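Local atomic coordinates of GrpU microcompartment shell protein (Pectobacterium wasabiae, PDB entry 4OLP), a protein that forms part of the shell of a glycyl-radical propanediol type bacterial microcompartment and probably binds an iron-sulfur cluster for electron transport. Residues A54-F66 / T74-N86. Residues are numbered along the deposited sequence; the frame is centred on the assembly and turned at random.
Sequences ASKSAHVAVSEIF and TTLAIFGEVAAVN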
ATOM      1  N   ALA B  54       8.943  -6.877  26.171  1.00 92.43           N
ATOM      2  CA  ALA B  54       8.073  -8.006  26.445  1.00 93.74           C
ATOM      3  C   ALA B  54       8.772  -9.346  26.329  1.00 99.40           C
ATOM      4  O   ALA B  54       8.465 -10.279  27.082  1.00100.91           O
ATOM      5  CB  ALA B  54       6.903  -7.993  25.493  1.00 89.08           C
ATOM      6  N   SER B  55       9.686  -9.459  25.371  1.00 97.22           N
ATOM      7  CA  SER B  55      10.406 -10.708  25.200  1.00 96.30           C
ATOM      8  C   SER B  55      11.316 -10.951  26.397  1.00 94.26           C
ATOM      9  O   SER B  55      11.560 -12.103  26.762  1.00 97.81           O
ATOM     10  CB  SER B  55      11.202 -10.694  23.909  1.00 96.10           C
ATOM     11  OG  SER B  55      12.328  -9.864  24.033  1.00100.32           O
ATOM     12  N   LYS B  56      11.796  -9.873  27.014  1.00 90.06           N
ATOM     13  CA  LYS B  56      12.637  -9.987  28.205  1.00 94.73           C
ATOM     14  C   LYS B  56      11.782 -10.310  29.422  1.00 98.02           C
ATOM     15  O   LYS B  56      12.270 -10.891  30.384  1.00 98.91           O
ATOM     16  CB  LYS B  56      13.448  -8.709  28.444  1.00100.60           C
ATOM     17  CG  LYS B  56      14.519  -8.505  27.408  1.00109.38           C
ATOM     18  CD  LYS B  56      15.077  -7.098  27.430  1.00116.25           C
ATOM     19  CE  LYS B  56      16.310  -6.989  26.540  1.00115.04           C
ATOM     20  NZ  LYS B  56      16.612  -5.579  26.165  1.00115.59           N
ATOM     21  N   SER B  57      10.513  -9.919  29.378  1.00 98.93           N
ATOM     22  CA  SER B  57       9.605 -10.185  30.482  1.00103.03           C
ATOM     23  C   SER B  57       9.102 -11.621  30.460  1.00 97.89           C
ATOM     24  O   SER B  57       8.791 -12.177  29.412  1.00 90.49           O
ATOM     25  CB  SER B  57       8.395  -9.232  30.475  1.00104.88           C
ATOM     26  OG  SER B  57       8.757  -7.854  30.540  1.00104.14           O
ATOM     27  N   ALA B  58       8.969 -12.202  31.646  1.00 98.27           N
ATOM     28  CA  ALA B  58       8.415 -13.536  31.748  1.00102.86           C
ATOM     29  C   ALA B  58       6.925 -13.345  31.581  1.00 98.79           C
ATOM     30  O   ALA B  58       6.455 -12.213  31.630  1.00 99.87           O
ATOM     31  CB  ALA B  58       8.725 -14.164  33.092  1.00105.10           C
ATOM     32  N   HIS B  59       6.192 -14.432  31.361  1.00 87.73           N
ATOM     33  CA  HIS B  59       4.741 -14.410  31.401  1.00 82.60           C
ATOM     34  C   HIS B  59       4.111 -13.692  30.226  1.00 79.69           C
ATOM     35  O   HIS B  59       2.898 -13.619  30.180  1.00 79.67           O
ATOM     36  CB  HIS B  59       4.196 -13.800  32.723  1.00 84.08           C
ATOM     37  CG  HIS B  59       4.730 -14.449  33.970  1.00 88.01           C
ATOM     38  ND1 HIS B  59       5.036 -13.734  35.109  1.00 88.31           N
ATOM     39  CD2 HIS B  59       5.040 -15.739  34.245  1.00 93.09           C
ATOM     40  CE1 HIS B  59       5.503 -14.554  36.032  1.00 93.20           C
ATOM     41  NE2 HIS B  59       5.523 -15.776  35.532  1.00 98.24           N
ATOM     42  N   VAL B  60       4.885 -13.129  29.298  1.00 80.41           N
ATOM     43  CA  VAL B  60       4.299 -12.686  28.051  1.00 78.65           C
ATOM     44  C   VAL B  60       5.178 -13.112  26.887  1.00 78.63           C
ATOM     45  O   VAL B  60       6.374 -13.314  26.962  1.00 74.81           O
ATOM     46  CB  VAL B  60       3.991 -11.159  27.930  1.00 80.85           C
ATOM     47  CG1 VAL B  60       3.096 -10.658  29.060  1.00 76.93           C
ATOM     48  CG2 VAL B  60       5.279 -10.343  27.900  1.00 87.44           C
ATOM     49  N   ALA B  61       4.501 -13.194  25.784  1.00 82.75           N
ATOM     50  CA  ALA B  61       5.056 -13.474  24.491  1.00 77.94           C
ATOM     51  C   ALA B  61       4.570 -12.353  23.560  1.00 72.68           C
ATOM     52  O   ALA B  61       3.523 -11.749  23.795  1.00 71.01           O
ATOM     53  CB  ALA B  61       4.522 -14.805  24.060  1.00 73.98           C
ATOM     54  N   VAL B  62       5.364 -12.020  22.557  1.00 71.47           N
ATOM     55  CA  VAL B  62       5.012 -10.938  21.647  1.00 75.88           C
ATOM     56  C   VAL B  62       5.143 -11.377  20.215  1.00 80.53           C
ATOM     57  O   VAL B  62       5.946 -12.264  19.876  1.00 82.49           O
ATOM     58  CB  VAL B  62       5.886  -9.679  21.811  1.00 77.60           C
ATOM     59  CG1 VAL B  62       5.413  -8.892  23.019  1.00 83.48           C
ATOM     60  CG2 VAL B  62       7.368 -10.035  21.918  1.00 76.45           C
ATOM     61  N   SER B  63       4.376 -10.720  19.366  1.00 77.47           N
ATOM     62  CA  SER B  63       4.475 -10.986  17.963  1.00 81.77           C
ATOM     63  C   SER B  63       3.878  -9.840  17.192  1.00 83.39           C
ATOM     64  O   SER B  63       3.033  -9.100  17.696  1.00 80.44           O
ATOM     65  CB  SER B  63       3.793 -12.298  17.615  1.00 79.32           C
ATOM     66  OG  SER B  63       3.788 -12.482  16.218  1.00 88.55           O
ATOM     67  N   GLU B  64       4.387  -9.681  15.979  1.00 83.24           N
ATOM     68  CA  GLU B  64       3.830  -8.781  15.024  1.00 84.56           C
ATOM     69  C   GLU B  64       2.602  -9.454  14.512  1.00 84.79           C
ATOM     70  O   GLU B  64       2.582 -10.671  14.379  1.00 81.83           O
ATOM     71  CB  GLU B  64       4.751  -8.719  13.794  1.00 95.87           C
ATOM     72  CG  GLU B  64       6.246  -8.491  14.055  1.00106.27           C
ATOM     73  CD  GLU B  64       7.080  -9.724  13.721  1.00113.32           C
ATOM     74  OE1 GLU B  64       7.015 -10.695  14.517  1.00119.71           O
ATOM     75  OE2 GLU B  64       7.800  -9.707  12.693  1.00105.39           O
ATOM     76  N   ILE B  65       1.609  -8.651  14.159  1.00 91.80           N
ATOM     77  CA  ILE B  65       0.444  -9.110  13.414  1.00 87.80           C
ATOM     78  C   ILE B  65       0.419  -8.318  12.114  1.00 90.98           C
ATOM     79  O   ILE B  65       0.570  -7.080  12.137  1.00 88.35           O
ATOM     80  CB  ILE B  65      -0.842  -8.845  14.224  1.00 91.98           C
ATOM     81  CG1 ILE B  65      -0.796  -9.572  15.579  1.00 96.37           C
ATOM     82  CG2 ILE B  65      -2.083  -9.262  13.462  1.00 92.43           C
ATOM     83  CD1 ILE B  65      -0.631 -11.080  15.499  1.00 95.68           C
ATOM     84  N   PHE B  66       0.222  -9.026  10.996  1.00100.73           N
ATOM     85  CA  PHE B  66       0.299  -8.439   9.638  1.00109.65           C
ATOM     86  C   PHE B  66      -0.981  -7.732   9.130  1.00114.22           C
ATOM     87  O   PHE B  66      -1.689  -8.172   8.200  1.00105.37           O
ATOM     88  CB  PHE B  66       0.723  -9.524   8.653  1.00109.62           C
ATOM     89  CG  PHE B  66       2.062 -10.116   8.950  1.00112.87           C
ATOM     90  CD1 PHE B  66       3.180  -9.297   9.119  1.00117.12           C
ATOM     91  CD2 PHE B  66       2.216 -11.491   9.051  1.00114.30           C
ATOM     92  CE1 PHE B  66       4.424  -9.839   9.392  1.00119.64           C
ATOM     93  CE2 PHE B  66       3.457 -12.037   9.324  1.00119.92           C
ATOM     94  CZ  PHE B  66       4.563 -11.212   9.489  1.00122.61           C
ATOM     95  N   THR B  74       2.018  -0.623  12.401  1.00144.24           N
ATOM     96  CA  THR B  74       1.524  -2.039  12.349  1.00137.04           C
ATOM     97  C   THR B  74       1.008  -2.470  13.734  1.00118.28           C
ATOM     98  O   THR B  74       0.846  -1.594  14.597  1.00112.29           O
ATOM     99  CB  THR B  74       2.595  -3.015  11.767  1.00138.53           C
ATOM    100  OG1 THR B  74       2.076  -4.353  11.707  1.00142.46           O
ATOM    101  CG2 THR B  74       3.884  -3.007  12.587  1.00142.90           C
ATOM    102  N   THR B  75       0.753  -3.778  13.944  1.00103.59           N
ATOM    103  CA  THR B  75       0.147  -4.260  15.202  1.00 95.24           C
ATOM    104  C   THR B  75       1.024  -5.227  15.991  1.00 86.30           C
ATOM    105  O   THR B  75       1.599  -6.162  15.433  1.00 85.39           O
ATOM    106  CB  THR B  75      -1.196  -4.948  14.946  1.00 90.38           C
ATOM    107  OG1 THR B  75      -1.998  -4.059  14.184  1.00 93.86           O
ATOM    108  CG2 THR B  75      -1.927  -5.259  16.255  1.00 90.53           C
ATOM    109  N   LEU B  76       1.128  -4.958  17.289  1.00 80.93           N
ATOM    110  CA  LEU B  76       1.834  -5.820  18.216  1.00 77.94           C
ATOM    111  C   LEU B  76       0.780  -6.549  19.022  1.00 78.30           C
ATOM    112  O   LEU B  76      -0.249  -5.961  19.399  1.00 74.33           O
ATOM    113  CB  LEU B  76       2.701  -4.994  19.165  1.00 78.54           C
ATOM    114  CG  LEU B  76       3.508  -5.732  20.237  1.00 78.96           C
ATOM    115  CD1 LEU B  76       4.597  -6.635  19.673  1.00 80.99           C
ATOM    116  CD2 LEU B  76       4.118  -4.701  21.173  1.00 83.81           C
ATOM    117  N   ALA B  77       1.030  -7.831  19.256  1.00 74.99           N
ATOM    118  CA  ALA B  77       0.146  -8.645  20.058  1.00 70.90           C
ATOM    119  C   ALA B  77       0.960  -9.095  21.241  1.00 68.31           C
ATOM    120  O   ALA B  77       2.090  -9.492  21.065  1.00 70.52           O
ATOM    121  CB  ALA B  77      -0.360  -9.833  19.259  1.00 71.76           C
ATOM    122  N   ILE B  78       0.384  -8.987  22.442  1.00 73.33           N
ATOM    123  CA  ILE B  78       1.028  -9.363  23.688  1.00 69.05           C
ATOM    124  C   ILE B  78       0.191 -10.456  24.324  1.00 71.38           C
ATOM    125  O   ILE B  78      -0.985 -10.254  24.629  1.00 73.66           O
ATOM    126  CB  ILE B  78       1.144  -8.161  24.609  1.00 76.29           C
ATOM    127  CG1 ILE B  78       2.285  -7.287  24.133  1.00 82.88           C
ATOM    128  CG2 ILE B  78       1.493  -8.546  26.039  1.00 78.82           C
ATOM    129  CD1 ILE B  78       1.983  -5.811  24.290  1.00 94.44           C
ATOM    130  N   PHE B  79       0.789 -11.632  24.471  1.00 72.24           N
ATOM    131  CA  PHE B  79       0.083 -12.785  24.979  1.00 73.48           C
ATOM    132  C   PHE B  79       0.634 -13.125  26.317  1.00 73.25           C
ATOM    133  O   PHE B  79       1.861 -13.178  26.499  1.00 72.03           O
ATOM    134  CB  PHE B  79       0.293 -14.009  24.101  1.00 76.88           C
ATOM    135  CG  PHE B  79       0.017 -13.785  22.661  1.00 76.89           C
ATOM    136  CD1 PHE B  79       0.991 -13.256  21.820  1.00 80.25           C
ATOM    137  CD2 PHE B  79      -1.182 -14.159  22.130  1.00 82.06           C
ATOM    138  CE1 PHE B  79       0.755 -13.066  20.477  1.00 83.91           C
ATOM    139  CE2 PHE B  79      -1.435 -13.985  20.781  1.00 83.31           C
ATOM    140  CZ  PHE B  79      -0.474 -13.428  19.952  1.00 84.84           C
ATOM    141  N   GLY B  80      -0.265 -13.366  27.261  1.00 74.79           N
ATOM    142  CA  GLY B  80       0.165 -13.768  28.574  1.00 73.18           C
ATOM    143  C   GLY B  80      -0.948 -13.745  29.573  1.00 71.51           C
ATOM    144  O   GLY B  80      -2.129 -13.914  29.236  1.00 59.49           O
ATOM    145  N   GLU B  81      -0.530 -13.584  30.824  1.00 75.39           N
ATOM    146  CA  GLU B  81      -1.416 -13.621  31.956  1.00 77.92           C
ATOM    147  C   GLU B  81      -2.005 -12.225  32.161  1.00 80.64           C
ATOM    148  O   GLU B  81      -1.399 -11.221  31.757  1.00 74.82           O
ATOM    149  CB  GLU B  81      -0.626 -14.069  33.165  1.00 79.88           C
ATOM    150  CG  GLU B  81      -0.256 -15.535  33.124  1.00 83.12           C
ATOM    151  CD  GLU B  81       1.218 -15.796  33.470  1.00 91.33           C
ATOM    152  OE1 GLU B  81       1.536 -15.845  34.651  1.00 81.07           O
ATOM    153  OE2 GLU B  81       2.085 -15.960  32.567  1.00104.39           O
ATOM    154  N   VAL B  82      -3.198 -12.172  32.754  1.00 80.13           N
ATOM    155  CA  VAL B  82      -3.998 -10.940  32.744  1.00 84.92           C
ATOM    156  C   VAL B  82      -3.198  -9.786  33.312  1.00 78.90           C
ATOM    157  O   VAL B  82      -3.232  -8.689  32.761  1.00 82.51           O
ATOM    158  CB  VAL B  82      -5.311 -11.058  33.549  1.00 89.45           C
ATOM    159  CG1 VAL B  82      -6.165  -9.821  33.321  1.00 92.12           C
ATOM    160  CG2 VAL B  82      -6.091 -12.296  33.145  1.00 96.81           C
ATOM    161  N   ALA B  83      -2.526 -10.034  34.429  1.00 75.24           N
ATOM    162  CA  ALA B  83      -1.742  -9.007  35.114  1.00 80.37           C
ATOM    163  C   ALA B  83      -0.653  -8.453  34.213  1.00 83.74           C
ATOM    164  O   ALA B  83      -0.546  -7.233  34.022  1.00 87.36           O
ATOM    165  CB  ALA B  83      -1.118  -9.579  36.374  1.00 77.24           C
ATOM    166  N   ALA B  84       0.108  -9.374  33.627  1.00 81.51           N
ATOM    167  CA  ALA B  84       1.232  -9.041  32.766  1.00 73.96           C
ATOM    168  C   ALA B  84       0.789  -8.258  31.523  1.00 73.11           C
ATOM    169  O   ALA B  84       1.389  -7.238  31.169  1.00 66.37           O
ATOM    170  CB  ALA B  84       1.942 -10.314  32.366  1.00 72.57           C
ATOM    171  N   VAL B  85      -0.277  -8.719  30.880  1.00 69.55           N
ATOM    172  CA  VAL B  85      -0.748  -8.064  29.671  1.00 72.27           C
ATOM    173  C   VAL B  85      -1.163  -6.641  30.012  1.00 71.73           C
ATOM    174  O   VAL B  85      -0.770  -5.700  29.329  1.00 73.22           O
ATOM    175  CB  VAL B  85      -1.919  -8.826  29.022  1.00 74.37           C
ATOM    176  CG1 VAL B  85      -2.529  -8.021  27.883  1.00 77.54           C
ATOM    177  CG2 VAL B  85      -1.439 -10.174  28.511  1.00 73.05           C
ATOM    178  N   ASN B  86      -1.935  -6.493  31.085  1.00 73.15           N
ATOM    179  CA  ASN B  86      -2.380  -5.180  31.548  1.00 76.84           C
ATOM    180  C   ASN B  86      -1.244  -4.270  31.914  1.00 79.67           C
ATOM    181  O   ASN B  86      -1.245  -3.090  31.558  1.00 88.45           O
ATOM    182  CB  ASN B  86      -3.269  -5.306  32.764  1.00 76.13           C
ATOM    183  CG  ASN B  86      -4.653  -5.761  32.411  1.00 79.18           C
ATOM    184  OD1 ASN B  86      -5.273  -5.260  31.470  1.00 83.38           O
ATOM    185  ND2 ASN B  86      -5.158  -6.695  33.177  1.00 82.03           N
TER
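The antiparallel hairpin of the BMC-domain sheet pairs strand 60-65 with strand 74-80, and the geometry identifies it directly: the segment axes run 158° apart and approach to 4.5 Å. Three hydrogen-bonded pairs, A61 with F79, S63 with A77 and I65 with T75, set the register. A61 and F79 exchange both bonds, A61 N to F79 O at 2.7 Å and F79 N to A61 O at 2.8 Å, and S63 and A77 do the same. The I65–T75 pair contributes one, I65 N to T75 O. Strand 60-65 is outermost within the chain; 74-80 is hydrogen-bonded on its other side to strand 36-42.

V60, V62, L76 and I78 form an apolar patch on one face, which also carries E64 at its far end. V62 and I78 run alongside each other, V62 CG1 3.7 Å from I78 CG1. L76 CG stands anti to its own nitrogen (chi1 179°), a torsion that lets CD1 reach across to V62 CB at 3.9 Å. A51 of helix 44-56 packs against both V62 and L76. V60 CG1 meets A84 CB at 3.5 Å, tying the strand to the first turn of helix 82-92.

On the other face, I65 CG1 rests 3.7 Å from A77 CB, while the F79 ring presents its edge to A61 O and S63 CB. S63 OG donates a hydrogen bond to E64 O.

At the strand end near G80, the E81 chain bends at chi2 and brings its carboxylate over the H59 imidazole, the two planes 72° apart. A58 CB covers the opposite ring face. No salt bridge results: E81 OE1 sits nearer the ring's margin than its centre and stays 4.1 Å from H59 NE2.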